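Local coordinates for protein N-acetyltransferase (Staphylococcus aureus subsp. aureus, PDB 4LUA) that probably transfers an acetyl group from acetyl-coenzyme A to an amine of a still unidentified substrate, at residues Phe15-Ser23 and Glu64-Leu72; Glu81-Asn89 and Asn114-Ile122. All coordinates share one frame; numbering follows the deposited sequence.

Interaction 1: residues Phe15-Ser23 and Glu64-Leu72; sequences FNEYKRLVS and ETLIATAAL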
loop_
_atom_site.group_PDB
_atom_site.type_symbol
_atom_site.label_atom_id
_atom_site.label_comp_id
_atom_site.label_asym_id
_atom_site.label_seq_id
_atom_site.Cartn_x
_atom_site.Cartn_y
_atom_site.Cartn_z
ATOM N N PHE A 15 -3.101 -9.831 13.612
ATOM C CA PHE A 15 -3.299 -8.513 14.207
ATOM C C PHE A 15 -2.067 -7.987 15.002
ATOM O O PHE A 15 -1.537 -6.895 14.718
ATOM C CB PHE A 15 -4.530 -8.554 15.128
ATOM C CG PHE A 15 -4.839 -7.244 15.744
ATOM C CD1 PHE A 15 -4.184 -6.835 16.912
ATOM C CD2 PHE A 15 -5.801 -6.426 15.196
ATOM C CE1 PHE A 15 -4.491 -5.602 17.522
ATOM C CE2 PHE A 15 -6.112 -5.193 15.772
ATOM C CZ PHE A 15 -5.454 -4.773 16.933
ATOM N N ASN A 16 -1.616 -8.767 15.986
ATOM C CA ASN A 16 -0.509 -8.348 16.858
ATOM C C ASN A 16 0.714 -7.912 16.067
ATOM O O ASN A 16 1.207 -6.764 16.238
ATOM C CB ASN A 16 -0.179 -9.426 17.913
ATOM C CG ASN A 16 -1.318 -9.619 18.903
ATOM O OD1 ASN A 16 -2.095 -8.680 19.126
ATOM N ND2 ASN A 16 -1.435 -10.837 19.499
ATOM N N GLU A 17 1.085 -8.762 15.101
ATOM C CA GLU A 17 2.286 -8.527 14.318
ATOM C C GLU A 17 2.074 -7.326 13.391
ATOM O O GLU A 17 3.003 -6.484 13.193
ATOM C CB GLU A 17 2.649 -9.808 13.547
ATOM C CG GLU A 17 3.135 -10.989 14.447
ATOM C CD GLU A 17 2.047 -11.704 15.279
ATOM O OE1 GLU A 17 0.843 -11.722 14.893
ATOM O OE2 GLU A 17 2.417 -12.288 16.333
ATOM N N TYR A 18 0.859 -7.223 12.854
ATOM C CA TYR A 18 0.599 -6.157 11.892
ATOM C C TYR A 18 0.746 -4.880 12.688
ATOM O O TYR A 18 1.393 -3.890 12.256
ATOM C CB TYR A 18 -0.795 -6.320 11.302
ATOM C CG TYR A 18 -1.117 -5.292 10.230
ATOM C CD1 TYR A 18 -0.922 -5.582 8.902
ATOM C CD2 TYR A 18 -1.647 -4.053 10.588
ATOM C CE1 TYR A 18 -1.218 -4.630 7.940
ATOM C CE2 TYR A 18 -1.962 -3.108 9.648
ATOM C CZ TYR A 18 -1.743 -3.409 8.313
ATOM O OH TYR A 18 -2.016 -2.448 7.329
ATOM N N LYS A 19 0.186 -4.899 13.894
ATOM C CA LYS A 19 0.096 -3.639 14.592
ATOM C C LYS A 19 1.510 -3.252 15.016
ATOM O O LYS A 19 1.870 -2.050 14.972
ATOM C CB LYS A 19 -0.836 -3.785 15.815
ATOM C CG LYS A 19 -0.987 -2.510 16.625
ATOM C CD LYS A 19 -2.037 -2.696 17.743
ATOM C CE LYS A 19 -1.835 -1.632 18.769
ATOM N NZ LYS A 19 -2.786 -1.767 19.910
ATOM N N ARG A 20 2.353 -4.262 15.284
ATOM C CA ARG A 20 3.712 -3.934 15.690
ATOM C C ARG A 20 4.449 -3.328 14.500
ATOM O O ARG A 20 5.223 -2.362 14.666
ATOM C CB ARG A 20 4.430 -5.187 16.164
ATOM C CG ARG A 20 5.887 -5.014 16.576
ATOM C CD ARG A 20 6.447 -6.381 17.002
ATOM N NE ARG A 20 5.504 -7.103 17.876
ATOM C CZ ARG A 20 4.980 -8.310 17.616
ATOM N NH1 ARG A 20 5.316 -8.967 16.502
ATOM N NH2 ARG A 20 4.117 -8.867 18.474
ATOM N N LEU A 21 4.206 -3.872 13.312
ATOM C CA LEU A 21 4.971 -3.338 12.172
ATOM C C LEU A 21 4.566 -1.899 11.877
ATOM O O LEU A 21 5.422 -0.974 11.685
ATOM C CB LEU A 21 4.685 -4.164 10.914
ATOM C CG LEU A 21 5.222 -3.581 9.596
ATOM C CD1 LEU A 21 6.745 -3.790 9.550
ATOM C CD2 LEU A 21 4.496 -4.287 8.413
ATOM N N VAL A 22 3.254 -1.688 11.758
ATOM C CA VAL A 22 2.815 -0.370 11.304
ATOM C C VAL A 22 3.100 0.718 12.328
ATOM O O VAL A 22 3.413 1.863 11.930
ATOM C CB VAL A 22 1.351 -0.306 10.790
ATOM C CG1 VAL A 22 1.124 -1.365 9.620
ATOM C CG2 VAL A 22 0.369 -0.512 11.941
ATOM N N SER A 23 3.040 0.390 13.615
ATOM C CA SER A 23 3.386 1.391 14.607
ATOM C C SER A 23 4.897 1.629 14.627
ATOM O O SER A 23 5.329 2.737 14.930
ATOM C CB SER A 23 2.848 1.029 15.990
ATOM O OG SER A 23 3.348 -0.219 16.420
ATOM N N GLU A 64 10.903 -15.192 10.780
ATOM C CA GLU A 64 9.720 -15.016 11.626
ATOM C C GLU A 64 9.159 -13.602 11.614
ATOM O O GLU A 64 8.115 -13.345 12.239
ATOM C CB GLU A 64 10.015 -15.379 13.078
ATOM C CG GLU A 64 10.417 -16.789 13.257
ATOM C CD GLU A 64 10.459 -17.138 14.706
ATOM O OE1 GLU A 64 9.377 -17.159 15.331
ATOM O OE2 GLU A 64 11.576 -17.353 15.209
ATOM N N THR A 65 9.847 -12.693 10.909
ATOM C CA THR A 65 9.603 -11.247 11.043
ATOM C C THR A 65 8.794 -10.652 9.905
ATOM O O THR A 65 9.143 -10.813 8.748
ATOM C CB THR A 65 10.944 -10.484 11.164
ATOM O OG1 THR A 65 11.693 -11.032 12.261
ATOM C CG2 THR A 65 10.714 -8.994 11.448
ATOM N N LEU A 66 7.687 -9.985 10.239
ATOM C CA LEU A 66 6.912 -9.234 9.257
ATOM C C LEU A 66 7.654 -7.938 8.963
ATOM O O LEU A 66 7.881 -7.087 9.873
ATOM C CB LEU A 66 5.512 -8.945 9.852
ATOM C CG LEU A 66 4.624 -8.073 9.000
ATOM C CD1 LEU A 66 4.292 -8.740 7.646
ATOM C CD2 LEU A 66 3.335 -7.810 9.818
ATOM N N ILE A 67 8.074 -7.767 7.711
ATOM C CA ILE A 67 8.888 -6.591 7.375
ATOM C C ILE A 67 8.234 -5.577 6.465
ATOM O O ILE A 67 8.746 -4.473 6.304
ATOM C CB ILE A 67 10.276 -7.000 6.808
ATOM C CG1 ILE A 67 10.152 -7.704 5.455
ATOM C CG2 ILE A 67 10.982 -7.888 7.870
ATOM C CD1 ILE A 67 11.551 -7.865 4.797
ATOM N N ALA A 68 7.105 -5.940 5.862
ATOM C CA ALA A 68 6.422 -5.008 4.965
ATOM C C ALA A 68 4.998 -5.461 4.763
ATOM O O ALA A 68 4.679 -6.660 4.920
ATOM C CB ALA A 68 7.128 -4.912 3.565
ATOM N N THR A 69 4.134 -4.503 4.413
ATOM C CA THR A 69 2.741 -4.859 4.124
ATOM C C THR A 69 2.154 -3.894 3.107
ATOM O O THR A 69 2.630 -2.753 2.990
ATOM C CB THR A 69 1.874 -4.802 5.424
ATOM O OG1 THR A 69 0.550 -5.313 5.157
ATOM C CG2 THR A 69 1.779 -3.401 6.108
ATOM N N ALA A 70 1.128 -4.382 2.376
ATOM C CA ALA A 70 0.243 -3.462 1.635
ATOM C C ALA A 70 -1.098 -4.165 1.522
ATOM O O ALA A 70 -1.156 -5.389 1.631
ATOM C CB ALA A 70 0.857 -3.118 0.241
ATOM N N ALA A 71 -2.154 -3.369 1.312
ATOM C CA ALA A 71 -3.520 -3.880 1.196
ATOM C C ALA A 71 -4.099 -3.462 -0.186
ATOM O O ALA A 71 -3.751 -2.426 -0.774
ATOM C CB ALA A 71 -4.330 -3.310 2.330
ATOM N N LEU A 72 -4.959 -4.331 -0.703
ATOM C CA LEU A 72 -5.638 -4.062 -1.936
ATOM C C LEU A 72 -7.102 -3.971 -1.512
ATOM O O LEU A 72 -7.724 -4.968 -1.103
ATOM C CB LEU A 72 -5.357 -5.242 -2.888
ATOM C CG LEU A 72 -5.960 -5.170 -4.262
ATOM C CD1 LEU A 72 -5.540 -3.860 -4.961
ATOM C CD2 LEU A 72 -5.557 -6.419 -5.091
HETATM O O HOH W 1 -1.424 -3.258 4.824
#
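Leu21 of helix 15-23 drops onto strand 65-72 and fills the ground between Leu66 and Thr69. Its two methyls divide the work. CD1 rests over the strand backbone, 3.5 Å from Leu66 O. CD2 lies 3.8 Å from Leu66 CG and 3.7 Å from Thr69 CG2. The Leu21 and Leu66 side chains meet at about a right angle. From the strand, Leu66 CD2 reaches the helix backbone, 3.6 Å from Glu17 O and almost as near Tyr18 CA.

One turn earlier, Tyr18 presents the edge of its ring to Thr69, CE1 standing 3.4 Å from Thr69 OG1. With CG anti to the backbone N (chi1 -177°), the ring runs out beside the helix, and its phenol OH gets to water 1, which lies in the ring plane at 2.7 Å. The same water donates to Thr69 OG1 at 2.9 Å, adding a water bridge to the direct contact of Tyr18 with Thr69. Thr69 OG1 in turn hydrogen-bonds Phe58 O on the adjoining strand, which leaves the hydroxyl gripped from two directions and fixes its rotation. That rotation (chi1 -173°) sets CG2 against Leu21 CD2, over the rim of the Tyr18 ring near CE1 and, more loosely, against Val22 CG1.

Farther out, the Tyr18 ring is packed by Ile44 and Ile47 of helix 41-48 and by Val57, and Val22 leans on Phe90. Lys19, on the far side of the helix, forms a salt bridge with Asp41. The axes of helix and strand pass 8.6 Å apart at 62°. Such a first helix, laid across one face of the antiparallel N-terminal strands, is a standard element of the GNAT acetyltransferase fold.

Interaction 2: residues Glu81-Asn89 and Asn114-Ile122; sequences EHKSLIKYN and NYESLLTSI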
loop_
_atom_site.group_PDB
_atom_site.type_symbol
_atom_site.label_atom_id
_atom_site.label_comp_id
_atom_site.label_asym_id
_atom_site.label_seq_id
_atom_site.Cartn_x
_atom_site.Cartn_y
_atom_site.Cartn_z
ATOM N N GLU A 81 -20.261 -1.418 -9.864
ATOM C CA GLU A 81 -18.900 -1.341 -10.372
ATOM C C GLU A 81 -17.886 -1.260 -9.243
ATOM O O GLU A 81 -18.231 -0.963 -8.101
ATOM C CB GLU A 81 -18.735 -0.151 -11.313
ATOM C CG GLU A 81 -19.400 1.118 -10.827
ATOM C CD GLU A 81 -20.899 1.088 -11.024
ATOM O OE1 GLU A 81 -21.627 1.151 -10.016
ATOM O OE2 GLU A 81 -21.349 0.996 -12.184
ATOM N N HIS A 82 -16.628 -1.524 -9.574
ATOM C CA HIS A 82 -15.576 -1.567 -8.572
ATOM C C HIS A 82 -14.273 -0.965 -9.078
ATOM O O HIS A 82 -13.987 -0.969 -10.272
ATOM C CB HIS A 82 -15.328 -3.013 -8.157
ATOM C CG HIS A 82 -14.764 -3.855 -9.256
ATOM N ND1 HIS A 82 -13.927 -4.926 -9.024
ATOM C CD2 HIS A 82 -14.903 -3.771 -10.600
ATOM C CE1 HIS A 82 -13.582 -5.469 -10.177
ATOM N NE2 HIS A 82 -14.159 -4.786 -11.149
ATOM N N LYS A 83 -13.489 -0.450 -8.143
ATOM C CA LYS A 83 -12.135 -0.001 -8.407
ATOM C C LYS A 83 -11.281 -0.653 -7.335
ATOM O O LYS A 83 -11.769 -0.903 -6.242
ATOM C CB LYS A 83 -12.039 1.515 -8.270
ATOM C CG LYS A 83 -12.836 2.300 -9.294
ATOM C CD LYS A 83 -12.147 2.296 -10.647
ATOM C CE LYS A 83 -12.820 3.260 -11.605
ATOM N NZ LYS A 83 -12.214 3.186 -12.958
ATOM N N SER A 84 -10.015 -0.920 -7.631
ATOM C CA SER A 84 -9.121 -1.415 -6.605
ATOM C C SER A 84 -7.957 -0.465 -6.303
ATOM O O SER A 84 -7.357 -0.007 -7.196
ATOM C CB SER A 84 -8.600 -2.772 -6.996
ATOM O OG SER A 84 -9.556 -3.740 -6.665
ATOM N N LEU A 85 -7.706 -0.220 -5.026
ATOM C CA LEU A 85 -6.688 0.760 -4.587
ATOM C C LEU A 85 -5.668 0.085 -3.758
ATOM O O LEU A 85 -5.998 -0.712 -2.908
ATOM C CB LEU A 85 -7.321 1.842 -3.674
ATOM C CG LEU A 85 -7.926 3.077 -4.342
ATOM C CD1 LEU A 85 -8.880 2.745 -5.452
ATOM C CD2 LEU A 85 -8.613 3.912 -3.250
ATOM N N ILE A 86 -4.409 0.467 -3.956
ATOM C CA ILE A 86 -3.369 -0.012 -3.031
ATOM C C ILE A 86 -3.299 0.992 -1.897
ATOM O O ILE A 86 -3.277 2.211 -2.137
ATOM C CB ILE A 86 -2.012 -0.089 -3.778
ATOM C CG1 ILE A 86 -2.095 -1.113 -4.898
ATOM C CG2 ILE A 86 -0.868 -0.408 -2.730
ATOM C CD1 ILE A 86 -0.888 -1.031 -5.870
ATOM N N LYS A 87 -3.323 0.466 -0.672
ATOM C CA LYS A 87 -3.378 1.273 0.555
ATOM C C LYS A 87 -2.492 0.647 1.617
ATOM O O LYS A 87 -2.101 -0.538 1.533
ATOM C CB LYS A 87 -4.861 1.311 1.102
ATOM C CG LYS A 87 -5.690 2.198 0.192
ATOM C CD LYS A 87 -7.074 2.427 0.738
ATOM C CE LYS A 87 -7.214 3.787 1.385
ATOM N NZ LYS A 87 -8.446 3.831 2.231
ATOM N N TYR A 88 -2.251 1.426 2.672
ATOM C CA TYR A 88 -1.622 0.893 3.908
ATOM C C TYR A 88 -0.322 0.163 3.592
ATOM O O TYR A 88 -0.091 -0.967 4.049
ATOM C CB TYR A 88 -2.597 -0.026 4.667
ATOM C CG TYR A 88 -3.937 0.664 4.885
ATOM C CD1 TYR A 88 -4.006 1.930 5.445
ATOM C CD2 TYR A 88 -5.111 0.047 4.483
ATOM C CE1 TYR A 88 -5.247 2.564 5.624
ATOM C CE2 TYR A 88 -6.338 0.675 4.651
ATOM C CZ TYR A 88 -6.379 1.933 5.203
ATOM O OH TYR A 88 -7.610 2.561 5.383
ATOM N N ASN A 89 0.552 0.839 2.861
ATOM C CA ASN A 89 1.833 0.227 2.430
ATOM C C ASN A 89 2.903 0.721 3.377
ATOM O O ASN A 89 3.332 1.891 3.314
ATOM C CB ASN A 89 2.072 0.676 0.988
ATOM C CG ASN A 89 3.362 0.095 0.327
ATOM O OD1 ASN A 89 3.877 0.704 -0.611
ATOM N ND2 ASN A 89 3.912 -1.020 0.842
ATOM N N ASN A 114 -8.725 -11.163 -12.079
ATOM C CA ASN A 114 -9.519 -10.493 -13.103
ATOM C C ASN A 114 -9.962 -9.071 -12.755
ATOM O O ASN A 114 -11.004 -8.588 -13.219
ATOM C CB ASN A 114 -10.696 -11.373 -13.533
ATOM C CG ASN A 114 -10.229 -12.734 -14.078
ATOM O OD1 ASN A 114 -10.515 -13.790 -13.489
ATOM N ND2 ASN A 114 -9.480 -12.706 -15.202
ATOM N N TYR A 115 -9.126 -8.395 -11.978
ATOM C CA TYR A 115 -9.301 -6.976 -11.686
ATOM C C TYR A 115 -9.059 -6.176 -12.954
ATOM O O TYR A 115 -8.293 -6.606 -13.826
ATOM C CB TYR A 115 -8.248 -6.533 -10.672
ATOM C CG TYR A 115 -8.424 -6.975 -9.214
ATOM C CD1 TYR A 115 -8.527 -8.300 -8.862
ATOM C CD2 TYR A 115 -8.407 -6.038 -8.201
ATOM C CE1 TYR A 115 -8.663 -8.679 -7.519
ATOM C CE2 TYR A 115 -8.563 -6.414 -6.868
ATOM C CZ TYR A 115 -8.692 -7.737 -6.544
ATOM O OH TYR A 115 -8.828 -8.086 -5.201
ATOM N N GLU A 116 -9.697 -5.002 -13.070
ATOM C CA GLU A 116 -9.588 -4.203 -14.286
ATOM C C GLU A 116 -8.468 -3.176 -14.172
ATOM O O GLU A 116 -7.793 -2.839 -15.161
ATOM C CB GLU A 116 -10.868 -3.408 -14.553
ATOM C CG GLU A 116 -12.162 -4.179 -14.673
ATOM C CD GLU A 116 -13.321 -3.238 -15.024
ATOM O OE1 GLU A 116 -13.274 -2.047 -14.607
ATOM O OE2 GLU A 116 -14.256 -3.687 -15.727
ATOM N N SER A 117 -8.245 -2.664 -12.968
ATOM C CA SER A 117 -7.169 -1.702 -12.831
ATOM C C SER A 117 -6.728 -1.648 -11.393
ATOM O O SER A 117 -7.420 -2.201 -10.494
ATOM C CB SER A 117 -7.568 -0.277 -13.259
ATOM O OG SER A 117 -6.364 0.544 -13.353
ATOM N N LEU A 118 -5.551 -1.064 -11.193
ATOM C CA LEU A 118 -5.045 -0.910 -9.847
ATOM C C LEU A 118 -4.747 0.561 -9.766
ATOM O O LEU A 118 -4.073 1.106 -10.678
ATOM C CB LEU A 118 -3.680 -1.586 -9.642
ATOM C CG LEU A 118 -3.555 -3.042 -9.387
ATOM C CD1 LEU A 118 -2.064 -3.353 -9.433
ATOM C CD2 LEU A 118 -4.123 -3.226 -8.003
ATOM N N LEU A 119 -5.213 1.240 -8.696
ATOM C CA LEU A 119 -4.873 2.671 -8.515
ATOM C C LEU A 119 -4.036 2.871 -7.269
ATOM O O LEU A 119 -4.086 2.051 -6.345
ATOM C CB LEU A 119 -6.155 3.460 -8.333
ATOM C CG LEU A 119 -7.135 3.453 -9.480
ATOM C CD1 LEU A 119 -8.380 4.240 -9.028
ATOM C CD2 LEU A 119 -6.493 4.111 -10.633
ATOM N N THR A 120 -3.177 3.870 -7.266
ATOM C CA THR A 120 -2.457 4.208 -6.048
ATOM C C THR A 120 -2.414 5.736 -5.964
ATOM O O THR A 120 -2.428 6.456 -6.982
ATOM C CB THR A 120 -0.986 3.598 -6.089
ATOM O OG1 THR A 120 -0.428 3.623 -4.766
ATOM C CG2 THR A 120 -0.046 4.340 -7.083
ATOM N N SER A 121 -2.378 6.274 -4.734
ATOM C CA SER A 121 -2.312 7.715 -4.503
ATOM C C SER A 121 -1.001 8.033 -3.784
ATOM O O SER A 121 -0.535 7.237 -2.949
ATOM C CB SER A 121 -3.521 8.241 -3.654
ATOM O OG SER A 121 -3.544 7.449 -2.442
ATOM N N ILE A 122 -0.392 9.164 -4.167
ATOM C CA ILE A 122 0.969 9.484 -3.616
ATOM C C ILE A 122 0.946 10.954 -3.254
ATOM O O ILE A 122 0.575 11.838 -4.067
ATOM C CB ILE A 122 2.059 9.222 -4.696
ATOM C CG1 ILE A 122 1.972 7.770 -5.193
ATOM C CG2 ILE A 122 3.480 9.494 -4.104
ATOM C CD1 ILE A 122 3.013 7.464 -6.314
HETATM O O HOH W 2 -9.722 -0.407 -10.916
HETATM O O HOH W 3 -1.520 4.314 -2.360
HETATM O O HOH W 4 -4.648 4.629 -2.648
#
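The splayed pair of parallel strands characteristic of GNAT acetyltransferases is formed here by strands 83-89 and 117-122, at the end of a beta-alpha-beta crossover through helix 96-112. In relatives the opening between these strands receives acetyl-coenzyme A, and the same use is likely here. The strands diverge at 40° and are joined by a single bridge, Leu85 with Leu119.

Ser84 and Ile86 straddle Leu119 in the parallel manner: Leu119 N donates to Ser84 O at 2.9 Å, and Ile86 N donates to Leu119 O in a nearly straight bond of 167°. Leu119 O also receives a CA-H contact from Leu85. On one face Leu119 CG lies anti to the carbonyl carbon (chi1 -62°), which carries CD1 to within 3.9 Å of Leu85 CD1. On the other, Ile86 CG1 approaches Leu118 CD2 more loosely; Leu118 also packs on Ile107 of the crossover helix.

Toward the start of the strands, Tyr115 turns the CD2-CE2 edge of its ring to Ser84, whose CB lies in the ring plane, 3.5 Å from Tyr115 CD2. Past the bridge, water replaces direct pairing. Two molecules donate to Ile86 O: water 4, which also bonds Ser121 OG, and water 3, which accepts from Ser121 N and hydrogen-bonds Thr120 OG1 at 2.7 Å.

From the N terminus, helix 15-25 leads through helix 41-48 and strand 55-62 before strand 65-75 returns to it, where interaction 1 closes the first long loop. The chain then turns into strand 83-91, passes through helix 96-112 and closes a second loop at interaction 2. The two loops run in series, neither nested nor crossed; the centres of the two contacts lie about 20 Å apart on opposite sides of the chain's centre. Strands 65-75 and 83-91, adjacent in the N-terminal sheet, connect them through a probable hydrogen bond from Ala71 N to Lys87 O, while Leu72 packs on Tyr115 and Leu118. Interaction 1 thus sets the first helix on a face of that sheet, and interaction 2 joins it to the C-terminal three-stranded one.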